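Local coordinates for protein tetraacyldisaccharide 4'-kinase (Aquifex aeolicus, PDB 4ITL) that probably transfers the gamma-phosphate of ATP to the 4'-position of a tetraacyldisaccharide 1-phosphate, giving lipid IVA, at residues L62-V67 / L309-F314; L70-K75 / L137-Q142; E228-S233 / E273-T278. All coordinates share one frame; numbering follows the deposited sequence.

Interaction 1 of 3, residues L62-V67 / L309-F314; sequences LKDKRV and LIYRIF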
loop_
_atom_site.group_PDB
_atom_site.type_symbol
_atom_site.label_atom_id
_atom_site.label_comp_id
_atom_site.label_asym_id
_atom_site.label_seq_id
_atom_site.Cartn_x
_atom_site.Cartn_y
_atom_site.Cartn_z
ATOM N N LEU A 62 -14.730 -1.952 6.462
ATOM C CA LEU A 62 -15.711 -2.523 5.555
ATOM C C LEU A 62 -16.065 -3.953 5.956
ATOM O O LEU A 62 -16.564 -4.726 5.151
ATOM C CB LEU A 62 -15.202 -2.475 4.119
ATOM C CG LEU A 62 -15.230 -1.087 3.486
ATOM C CD1 LEU A 62 -14.550 -1.099 2.134
ATOM C CD2 LEU A 62 -16.654 -0.580 3.366
ATOM N N LYS A 63 -15.778 -4.300 7.202
ATOM C CA LYS A 63 -15.767 -5.688 7.658
ATOM C C LYS A 63 -17.144 -6.328 7.548
ATOM O O LYS A 63 -17.264 -7.546 7.496
ATOM C CB LYS A 63 -15.266 -5.783 9.098
ATOM C CG LYS A 63 -16.006 -4.892 10.080
ATOM C CD LYS A 63 -15.417 -4.982 11.479
ATOM C CE LYS A 63 -13.897 -4.939 11.458
ATOM N NZ LYS A 63 -13.321 -4.248 12.645
ATOM N N ASP A 64 -18.179 -5.501 7.541
ATOM C CA ASP A 64 -19.558 -5.983 7.397
ATOM C C ASP A 64 -19.879 -6.361 5.942
ATOM O O ASP A 64 -20.977 -6.838 5.664
ATOM C CB ASP A 64 -20.612 -4.985 7.959
ATOM C CG ASP A 64 -20.330 -3.516 7.606
ATOM O OD1 ASP A 64 -19.145 -3.120 7.478
ATOM O OD2 ASP A 64 -21.330 -2.752 7.492
ATOM N N LYS A 65 -18.926 -6.161 5.021
ATOM C CA LYS A 65 -19.131 -6.517 3.606
ATOM C C LYS A 65 -18.111 -7.563 3.135
ATOM O O LYS A 65 -17.048 -7.720 3.734
ATOM C CB LYS A 65 -19.034 -5.281 2.691
ATOM C CG LYS A 65 -19.581 -3.972 3.259
ATOM C CD LYS A 65 -21.100 -3.920 3.308
ATOM C CE LYS A 65 -21.704 -3.873 1.925
ATOM N NZ LYS A 65 -23.146 -3.490 1.954
ATOM N N ARG A 66 -18.430 -8.277 2.057
ATOM C CA ARG A 66 -17.446 -9.149 1.433
ATOM C C ARG A 66 -16.550 -8.307 0.566
ATOM O O ARG A 66 -16.995 -7.744 -0.428
ATOM C CB ARG A 66 -18.113 -10.234 0.593
ATOM C CG ARG A 66 -18.861 -11.257 1.417
ATOM C CD ARG A 66 -19.350 -12.443 0.571
ATOM N NE ARG A 66 -20.304 -12.044 -0.461
ATOM C CZ ARG A 66 -21.564 -11.685 -0.232
ATOM N NH1 ARG A 66 -22.041 -11.647 1.006
ATOM N NH2 ARG A 66 -22.351 -11.354 -1.248
ATOM N N VAL A 67 -15.279 -8.234 0.944
ATOM C CA VAL A 67 -14.313 -7.345 0.305
ATOM C C VAL A 67 -13.291 -8.102 -0.526
ATOM O O VAL A 67 -12.770 -9.143 -0.115
ATOM C CB VAL A 67 -13.511 -6.566 1.374
ATOM C CG1 VAL A 67 -12.459 -5.638 0.707
ATOM C CG2 VAL A 67 -14.447 -5.775 2.273
ATOM N N LEU A 309 -18.550 9.038 3.870
ATOM C CA LEU A 309 -18.083 9.144 2.495
ATOM C C LEU A 309 -17.964 7.767 1.859
ATOM O O LEU A 309 -18.277 7.584 0.682
ATOM C CB LEU A 309 -16.744 9.888 2.482
ATOM C CG LEU A 309 -16.197 10.398 1.159
ATOM C CD1 LEU A 309 -17.211 11.328 0.513
ATOM C CD2 LEU A 309 -14.886 11.133 1.397
ATOM N N ILE A 310 -17.507 6.789 2.640
ATOM C CA ILE A 310 -17.267 5.457 2.110
ATOM C C ILE A 310 -18.599 4.698 1.913
ATOM O O ILE A 310 -18.779 3.990 0.930
ATOM C CB ILE A 310 -16.318 4.640 3.022
ATOM C CG1 ILE A 310 -14.852 5.045 2.822
ATOM C CG2 ILE A 310 -16.372 3.170 2.678
ATOM C CD1 ILE A 310 -13.995 4.659 4.003
ATOM N N TYR A 311 -19.535 4.845 2.840
ATOM C CA TYR A 311 -20.773 4.064 2.748
ATOM C C TYR A 311 -21.754 4.567 1.683
ATOM O O TYR A 311 -22.547 3.775 1.169
ATOM C CB TYR A 311 -21.436 3.844 4.120
ATOM C CG TYR A 311 -20.923 2.545 4.776
ATOM C CD1 TYR A 311 -21.638 1.355 4.690
ATOM C CD2 TYR A 311 -19.710 2.501 5.423
ATOM C CE1 TYR A 311 -21.166 0.173 5.265
ATOM C CE2 TYR A 311 -19.233 1.329 5.995
ATOM C CZ TYR A 311 -19.958 0.167 5.909
ATOM O OH TYR A 311 -19.478 -0.990 6.502
ATOM N N ARG A 312 -21.621 5.833 1.274
ATOM C CA ARG A 312 -22.472 6.396 0.212
ATOM C C ARG A 312 -22.414 5.586 -1.051
ATOM O O ARG A 312 -23.350 5.617 -1.837
ATOM C CB ARG A 312 -22.104 7.840 -0.167
ATOM C CG ARG A 312 -22.417 8.859 0.886
ATOM C CD ARG A 312 -23.920 9.126 0.991
ATOM N NE ARG A 312 -24.234 10.089 2.051
ATOM C CZ ARG A 312 -23.936 9.929 3.342
ATOM N NH1 ARG A 312 -24.278 10.869 4.216
ATOM N NH2 ARG A 312 -23.305 8.840 3.777
ATOM N N ILE A 313 -21.308 4.883 -1.275
ATOM C CA ILE A 313 -21.140 4.177 -2.541
ATOM C C ILE A 313 -22.085 2.979 -2.689
ATOM O O ILE A 313 -22.289 2.480 -3.796
ATOM C CB ILE A 313 -19.715 3.659 -2.755
ATOM C CG1 ILE A 313 -19.434 2.474 -1.828
ATOM C CG2 ILE A 313 -18.714 4.795 -2.551
ATOM C CD1 ILE A 313 -17.993 1.893 -2.008
ATOM N N PHE A 314 -22.615 2.504 -1.566
ATOM C CA PHE A 314 -23.506 1.356 -1.555
ATOM C C PHE A 314 -24.976 1.741 -1.818
ATOM O O PHE A 314 -25.850 0.874 -1.845
ATOM C CB PHE A 314 -23.402 0.630 -0.221
ATOM C CG PHE A 314 -22.077 0.010 0.004
ATOM C CD1 PHE A 314 -21.641 -1.013 -0.800
ATOM C CD2 PHE A 314 -21.251 0.466 0.990
ATOM C CE1 PHE A 314 -20.417 -1.571 -0.597
ATOM C CE2 PHE A 314 -20.035 -0.094 1.194
ATOM C CZ PHE A 314 -19.612 -1.109 0.403
#

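Interaction 2 of 3, residues L70-K75 / L137-Q142; sequences LSRGYK and LDDGFQ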
loop_
_atom_site.group_PDB
_atom_site.type_symbol
_atom_site.label_atom_id
_atom_site.label_comp_id
_atom_site.label_asym_id
_atom_site.label_seq_id
_atom_site.Cartn_x
_atom_site.Cartn_y
_atom_site.Cartn_z
ATOM N N LEU A 70 -8.162 -5.639 -5.425
ATOM C CA LEU A 70 -7.622 -5.855 -6.758
ATOM C C LEU A 70 -6.289 -5.180 -6.896
ATOM O O LEU A 70 -6.165 -3.931 -6.781
ATOM C CB LEU A 70 -8.561 -5.321 -7.847
ATOM C CG LEU A 70 -9.953 -5.918 -7.860
ATOM C CD1 LEU A 70 -10.762 -5.116 -8.920
ATOM C CD2 LEU A 70 -9.945 -7.418 -8.098
ATOM N N SER A 71 -5.279 -6.003 -7.155
ATOM C CA SER A 71 -3.916 -5.559 -7.084
ATOM C C SER A 71 -3.240 -5.954 -8.381
ATOM O O SER A 71 -3.690 -6.853 -9.095
ATOM C CB SER A 71 -3.271 -6.221 -5.836
ATOM O OG SER A 71 -1.926 -5.832 -5.692
ATOM N N ARG A 72 -2.234 -5.183 -8.770
ATOM C CA ARG A 72 -1.280 -5.580 -9.804
ATOM C C ARG A 72 -0.395 -6.769 -9.423
ATOM O O ARG A 72 -0.068 -7.586 -10.271
ATOM C CB ARG A 72 -0.432 -4.395 -10.246
ATOM C CG ARG A 72 -0.054 -4.440 -11.712
ATOM C CD ARG A 72 0.250 -3.049 -12.233
ATOM N NE ARG A 72 1.312 -2.411 -11.457
ATOM C CZ ARG A 72 1.314 -1.147 -11.037
ATOM N NH1 ARG A 72 2.352 -0.703 -10.338
ATOM N NH2 ARG A 72 0.308 -0.318 -11.301
ATOM N N GLY A 73 -0.007 -6.860 -8.153
ATOM C CA GLY A 73 1.048 -7.770 -7.733
ATOM C C GLY A 73 2.428 -7.591 -8.337
ATOM O O GLY A 73 2.923 -8.457 -9.051
ATOM N N TYR A 74 3.088 -6.494 -7.992
ATOM C CA TYR A 74 4.353 -6.139 -8.629
ATOM C C TYR A 74 5.393 -7.222 -8.367
ATOM O O TYR A 74 5.528 -7.696 -7.248
ATOM C CB TYR A 74 4.861 -4.811 -8.069
ATOM C CG TYR A 74 5.696 -3.999 -9.022
ATOM C CD1 TYR A 74 5.250 -3.722 -10.302
ATOM C CD2 TYR A 74 6.928 -3.495 -8.633
ATOM C CE1 TYR A 74 6.009 -2.970 -11.175
ATOM C CE2 TYR A 74 7.698 -2.744 -9.498
ATOM C CZ TYR A 74 7.231 -2.483 -10.771
ATOM O OH TYR A 74 7.990 -1.732 -11.641
ATOM N N LYS A 75 6.125 -7.597 -9.412
ATOM C CA LYS A 75 7.322 -8.426 -9.299
ATOM C C LYS A 75 6.990 -9.904 -9.143
ATOM O O LYS A 75 7.873 -10.724 -8.912
ATOM C CB LYS A 75 8.206 -7.970 -8.137
ATOM C CG LYS A 75 8.553 -6.496 -8.171
ATOM C CD LYS A 75 9.521 -6.194 -9.298
ATOM C CE LYS A 75 10.386 -4.989 -8.971
ATOM N NZ LYS A 75 10.614 -4.119 -10.157
ATOM N N LEU A 137 -9.157 -1.063 -5.031
ATOM C CA LEU A 137 -7.972 -1.091 -5.814
ATOM C C LEU A 137 -6.835 -0.569 -4.966
ATOM O O LEU A 137 -6.963 0.461 -4.386
ATOM C CB LEU A 137 -8.073 -0.237 -7.035
ATOM C CG LEU A 137 -9.312 -0.231 -7.910
ATOM C CD1 LEU A 137 -9.081 0.559 -9.152
ATOM C CD2 LEU A 137 -9.768 -1.597 -8.220
ATOM N N ASP A 138 -5.720 -1.270 -4.928
ATOM C CA ASP A 138 -4.682 -0.988 -3.971
ATOM C C ASP A 138 -3.708 0.004 -4.513
ATOM O O ASP A 138 -3.067 0.670 -3.750
ATOM C CB ASP A 138 -4.001 -2.254 -3.462
ATOM C CG ASP A 138 -2.896 -2.720 -4.318
ATOM O OD1 ASP A 138 -3.081 -2.842 -5.503
ATOM O OD2 ASP A 138 -1.829 -3.004 -3.830
ATOM N N ASP A 139 -3.586 0.068 -5.821
ATOM C CA ASP A 139 -2.847 1.140 -6.486
ATOM C C ASP A 139 -3.528 1.657 -7.774
ATOM O O ASP A 139 -3.075 1.371 -8.874
ATOM C CB ASP A 139 -1.430 0.659 -6.791
ATOM C CG ASP A 139 -0.512 1.772 -7.216
ATOM O OD1 ASP A 139 -0.716 2.917 -6.782
ATOM O OD2 ASP A 139 0.423 1.498 -7.984
ATOM N N GLY A 140 -4.623 2.394 -7.627
ATOM C CA GLY A 140 -5.597 2.541 -8.695
ATOM C C GLY A 140 -5.731 3.885 -9.404
ATOM O O GLY A 140 -6.522 4.004 -10.330
ATOM N N PHE A 141 -4.986 4.897 -8.981
ATOM C CA PHE A 141 -5.297 6.266 -9.356
ATOM C C PHE A 141 -5.044 6.566 -10.841
ATOM O O PHE A 141 -5.799 7.331 -11.460
ATOM C CB PHE A 141 -4.502 7.214 -8.469
ATOM C CG PHE A 141 -4.841 8.695 -8.649
ATOM C CD1 PHE A 141 -5.971 9.242 -8.060
ATOM C CD2 PHE A 141 -4.001 9.521 -9.351
ATOM C CE1 PHE A 141 -6.258 10.588 -8.187
ATOM C CE2 PHE A 141 -4.275 10.886 -9.483
ATOM C CZ PHE A 141 -5.411 11.411 -8.901
ATOM N N GLN A 142 -3.953 5.992 -11.361
ATOM C CA GLN A 142 -3.525 6.078 -12.747
ATOM C C GLN A 142 -4.310 5.085 -13.667
ATOM O O GLN A 142 -4.268 5.222 -14.890
ATOM C CB GLN A 142 -2.024 5.856 -12.908
ATOM C CG GLN A 142 -1.144 6.998 -12.409
ATOM C CD GLN A 142 -1.042 7.024 -10.862
ATOM O OE1 GLN A 142 -1.127 5.980 -10.218
ATOM N NE2 GLN A 142 -0.937 8.219 -10.285
HETATM O O HOH W 1 -4.675 -1.957 -8.021
HETATM O O HOH W 2 -1.523 -2.935 -7.340
#

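Interaction 3 of 3, residues E228-S233 / E273-T278; sequences EVIAFS and EIYLTT. With ACP (phosphomethylphosphonic acid adenylate ester), chain B.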
loop_
_atom_site.group_PDB
_atom_site.type_symbol
_atom_site.label_atom_id
_atom_site.label_comp_id
_atom_site.label_asym_id
_atom_site.label_seq_id
_atom_site.Cartn_x
_atom_site.Cartn_y
_atom_site.Cartn_z
ATOM N N GLU A 228 21.216 -3.787 21.018
ATOM C CA GLU A 228 21.350 -3.042 19.793
ATOM C C GLU A 228 20.942 -4.039 18.715
ATOM O O GLU A 228 21.340 -5.209 18.778
ATOM C CB GLU A 228 22.803 -2.646 19.576
ATOM C CG GLU A 228 23.340 -1.669 20.543
ATOM C CD GLU A 228 24.846 -1.804 20.683
ATOM O OE1 GLU A 228 25.341 -2.955 20.772
ATOM O OE2 GLU A 228 25.537 -0.765 20.693
ATOM N N VAL A 229 20.139 -3.602 17.751
ATOM C CA VAL A 229 19.643 -4.491 16.714
ATOM C C VAL A 229 20.314 -4.164 15.396
ATOM O O VAL A 229 20.891 -3.095 15.216
ATOM C CB VAL A 229 18.113 -4.348 16.475
ATOM C CG1 VAL A 229 17.337 -4.620 17.732
ATOM C CG2 VAL A 229 17.782 -2.980 15.939
ATOM N N ILE A 230 20.219 -5.091 14.462
ATOM C CA ILE A 230 20.550 -4.788 13.100
ATOM C C ILE A 230 19.219 -4.653 12.420
ATOM O O ILE A 230 18.440 -5.596 12.411
ATOM C CB ILE A 230 21.380 -5.893 12.456
ATOM C CG1 ILE A 230 22.739 -5.954 13.141
ATOM C CG2 ILE A 230 21.525 -5.624 10.970
ATOM C CD1 ILE A 230 23.431 -7.335 13.099
ATOM N N ALA A 231 18.938 -3.457 11.903
ATOM C CA ALA A 231 17.685 -3.186 11.198
ATOM C C ALA A 231 17.902 -3.210 9.710
ATOM O O ALA A 231 18.994 -2.924 9.217
ATOM C CB ALA A 231 17.109 -1.841 11.609
ATOM N N PHE A 232 16.848 -3.556 8.993
ATOM C CA PHE A 232 16.875 -3.540 7.540
ATOM C C PHE A 232 15.461 -3.540 6.964
ATOM O O PHE A 232 14.514 -3.924 7.637
ATOM C CB PHE A 232 17.655 -4.749 7.024
ATOM C CG PHE A 232 17.009 -6.076 7.324
ATOM C CD1 PHE A 232 15.953 -6.546 6.554
ATOM C CD2 PHE A 232 17.492 -6.887 8.353
ATOM C CE1 PHE A 232 15.366 -7.784 6.822
ATOM C CE2 PHE A 232 16.906 -8.120 8.620
ATOM C CZ PHE A 232 15.856 -8.578 7.846
ATOM N N SER A 233 15.320 -3.066 5.732
ATOM C CA SER A 233 14.089 -3.244 4.966
ATOM C C SER A 233 14.366 -3.155 3.478
ATOM O O SER A 233 15.344 -2.549 3.077
ATOM C CB SER A 233 13.083 -2.181 5.367
ATOM O OG SER A 233 13.594 -0.897 5.099
ATOM N N GLU A 273 22.602 -12.310 16.995
ATOM C CA GLU A 273 22.139 -10.949 16.667
ATOM C C GLU A 273 20.636 -10.895 16.620
ATOM O O GLU A 273 19.986 -11.892 16.351
ATOM C CB GLU A 273 22.686 -10.463 15.314
ATOM C CG GLU A 273 24.203 -10.324 15.288
ATOM C CD GLU A 273 24.720 -9.206 16.199
ATOM O OE1 GLU A 273 23.963 -8.261 16.500
ATOM O OE2 GLU A 273 25.890 -9.265 16.614
ATOM N N ILE A 274 20.092 -9.713 16.878
ATOM C CA ILE A 274 18.654 -9.476 16.758
ATOM C C ILE A 274 18.419 -8.528 15.595
ATOM O O ILE A 274 19.071 -7.487 15.506
ATOM C CB ILE A 274 18.069 -8.795 18.012
ATOM C CG1 ILE A 274 18.436 -9.551 19.295
ATOM C CG2 ILE A 274 16.556 -8.673 17.871
ATOM C CD1 ILE A 274 17.673 -10.870 19.481
ATOM N N TYR A 275 17.487 -8.904 14.723
ATOM C CA TYR A 275 17.186 -8.187 13.501
ATOM C C TYR A 275 15.791 -7.614 13.582
ATOM O O TYR A 275 14.869 -8.281 14.074
ATOM C CB TYR A 275 17.253 -9.136 12.316
ATOM C CG TYR A 275 18.639 -9.613 12.014
ATOM C CD1 TYR A 275 19.471 -8.875 11.188
ATOM C CD2 TYR A 275 19.133 -10.799 12.563
ATOM C CE1 TYR A 275 20.777 -9.306 10.917
ATOM C CE2 TYR A 275 20.423 -11.234 12.294
ATOM C CZ TYR A 275 21.236 -10.481 11.471
ATOM O OH TYR A 275 22.514 -10.897 11.190
ATOM N N LEU A 276 15.663 -6.361 13.157
ATOM C CA LEU A 276 14.395 -5.653 13.145
ATOM C C LEU A 276 14.084 -5.124 11.751
ATOM O O LEU A 276 14.913 -4.488 11.114
ATOM C CB LEU A 276 14.415 -4.497 14.143
ATOM C CG LEU A 276 13.104 -3.742 14.336
ATOM C CD1 LEU A 276 12.090 -4.582 15.084
ATOM C CD2 LEU A 276 13.344 -2.431 15.057
ATOM N N THR A 277 12.867 -5.388 11.300
ATOM C CA THR A 277 12.486 -5.230 9.902
ATOM C C THR A 277 10.998 -4.929 9.842
ATOM O O THR A 277 10.381 -4.682 10.869
ATOM C CB THR A 277 12.840 -6.461 9.054
ATOM O OG1 THR A 277 12.725 -6.131 7.669
ATOM C CG2 THR A 277 11.940 -7.620 9.378
ATOM N N THR A 278 10.425 -4.889 8.647
ATOM C CA THR A 278 9.027 -4.523 8.534
ATOM C C THR A 278 8.207 -5.753 8.169
ATOM O O THR A 278 8.744 -6.769 7.744
ATOM C CB THR A 278 8.767 -3.426 7.457
ATOM O OG1 THR A 278 8.771 -3.981 6.144
ATOM C CG2 THR A 278 9.815 -2.327 7.513
HETATM P PG ACP B . 4.134 0.820 -2.832
HETATM O O1G ACP B . 4.214 -0.381 -3.754
HETATM O O2G ACP B . 3.735 2.124 -3.556
HETATM O O3G ACP B . 5.551 1.031 -2.213
HETATM P PB ACP B . 3.004 1.416 -0.085
HETATM O O1B ACP B . 1.887 0.913 0.807
HETATM O O2B ACP B . 2.609 2.834 -0.498
HETATM C C3B ACP B . 2.902 0.336 -1.549
HETATM P PA ACP B . 4.796 1.648 2.064
HETATM O O1A ACP B . 4.371 2.883 2.830
HETATM O O2A ACP B . 6.268 1.472 1.953
HETATM O O3A ACP B . 4.444 1.664 0.489
HETATM O "O5'" ACP B . 4.156 0.383 2.798
HETATM C "C5'" ACP B . 4.576 -0.910 2.396
HETATM C "C4'" ACP B . 4.596 -1.872 3.578
HETATM O "O4'" ACP B . 5.932 -1.807 4.080
HETATM C "C3'" ACP B . 3.721 -1.550 4.742
HETATM O "O3'" ACP B . 2.462 -2.062 4.667
HETATM C "C2'" ACP B . 4.488 -2.149 5.874
HETATM O "O2'" ACP B . 4.368 -3.529 6.032
HETATM C "C1'" ACP B . 5.874 -1.824 5.472
HETATM N N9 ACP B . 6.387 -0.568 6.013
HETATM C C8 ACP B . 6.703 0.564 5.339
HETATM N N7 ACP B . 7.166 1.482 6.216
HETATM C C5 ACP B . 7.181 0.937 7.440
HETATM C C6 ACP B . 7.547 1.388 8.708
HETATM N N6 ACP B . 8.045 2.730 8.887
HETATM N N1 ACP B . 7.410 0.577 9.765
HETATM C C2 ACP B . 6.918 -0.680 9.640
HETATM N N3 ACP B . 6.555 -1.168 8.434
HETATM C C4 ACP B . 6.670 -0.376 7.336
HETATM O O HOH W 3 21.852 -7.730 17.540
#

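Interaction 1 of 3, residues L62-V67 / L309-F314
A type I beta turn from L62 to K65, just after helix 51-61, packs on the end of the C-terminal helix 303-311 and the 3-10 turn that follows it. K65, Y311, L62 and F314 carry the contact. The K65 chain bends twice, at chi2 and chi3, and these bends carry CE and NZ over one face of the F314 ring. There K65 CE comes within 3.6 Å of F314 CE1, a CH-pi contact. K65 NZ stands 4.1 Å from the ring centroid and 15° off the normal, a cation-pi interaction. The opposite face of the same ring is backed by I313 CG1. L62 reaches the ring at its edge, with CD2 4.0 Å from F314 CE2. The same methyl also meets I310 CG2 at 3.8 Å. Y311 directs its hydroxyl at the D64 carboxylate, the two planes about 30° apart. The model is too tight here, so the nature of this pair is doubtful. Around the contact, L62 and F314 both touch V134 of strand 134-137, and K65 NZ has a long, weak ion pair with E133. The join is mixed, a leucine methyl among apolar groups beside a lysine over an aromatic face, and the F314 ring probably helps to stabilise the charge of K65.

Interaction 2 of 3, residues L70-K75 / L137-Q142
L70 O accepts from a backbone amide and from a water. D138 N donates to L70 O at 3.3 Å, tilted 29° from the carbonyl plane. Water 1 donates to L70 O at 2.8 Å and accepts from D139 N, so it bridges the two segments. L137 CA adds a CA-H...O contact to L70 O. Beside it, L70 CD1 packs on L137 CD2 at 3.7 Å. L70 and L137 pair in parallel at the ends of strands 67-71 and 134-137, in the P-loop NTPase core. The two acids that follow the apolar strand 134-137 are consistent with a Walker B motif. S71 OG lies anti to its own N (chi1 -180°) and accepts from G73 N at 3.3 Å, forming an ST turn. It also faces the D138 carboxylate, 3.2 Å from OD1, in a weak bond whose proton is not settled. Water 2 accepts from R72 N at 2.8 Å. R72 NH1 makes a long salt bridge of 3.8 Å to D139 OD2, with the planes 63° apart, and R72 is poorly ordered. D139 OD1 has closer partners in R171 and K51, the latter a predicted ATP-binding residue.

Interaction 3 of 3, residues E228-S233 / E273-T278
The F232 ring has T277 CB over one face, 3.6 Å above its plane and displaced toward the rim, in a CH-pi contact. At the edge of the same ring lies Y275 CD1, 3.7 Å from F232 CE2. With F232 chi1 at 66°, the end of the ring comes nearer to the other strand. F267 meets both rings, edge-to-face with Y275, and Y264 also meets F232. I230 and Y275 lie side by side, pointing the same way, with I230 CG2 3.8 Å from Y275 CE1. The backbones pair in parallel. I230 N donates to I274 O at 2.9 Å, L276 N donates to I230 O at 3.0 Å, and F232 N donates to L276 O at 3.0 Å. T277 OG1 adds a side-chain bond to F232 O at 2.8 Å, coming from above the carbonyl plane (39° out of it). With OG1 anti to the backbone N (chi1 -167°), the hydroxyl reaches across to the neighbouring strand. At the start of the pair, a water accepts from I274 N. It also lies within bonding distance of E228 O, between the two segments, but its donation is not settled. A231 and L276 point to the other face of the sheet, where L245 of helix 238-247 packs on both. At the far end, T278 is the N-cap of helix 279-282, and its OG1 bonds to D281. Parallel strands with a helix packed on them are consistent with an alpha/beta fold of the P-loop NTPase clan, and T278 CB brings this one to the adenine of ACP, 3.3 Å from N3.

In the fold
Interactions 2 and 3 approach the ATP analogue ACP from different parts of the chain. The D139 side chain of interaction 2 is about 6 Å from ACP and close to K51 of the predicted ATP site, whereas interaction 3 reaches the adenine end. Their centres are about 29 Å apart and their nearest atoms about 13 Å; they do not touch, but both lie near ACP. Interaction 1 lies away from the ATP site. Its first segment runs into strand 67-71, which leads to interaction 2, about 19 Å away between centres. Its second segment lies near the C-terminus, and both other contacts are nested in the loop it closes. Interaction 3 is about 38 Å from it, centre to centre, across the molecule.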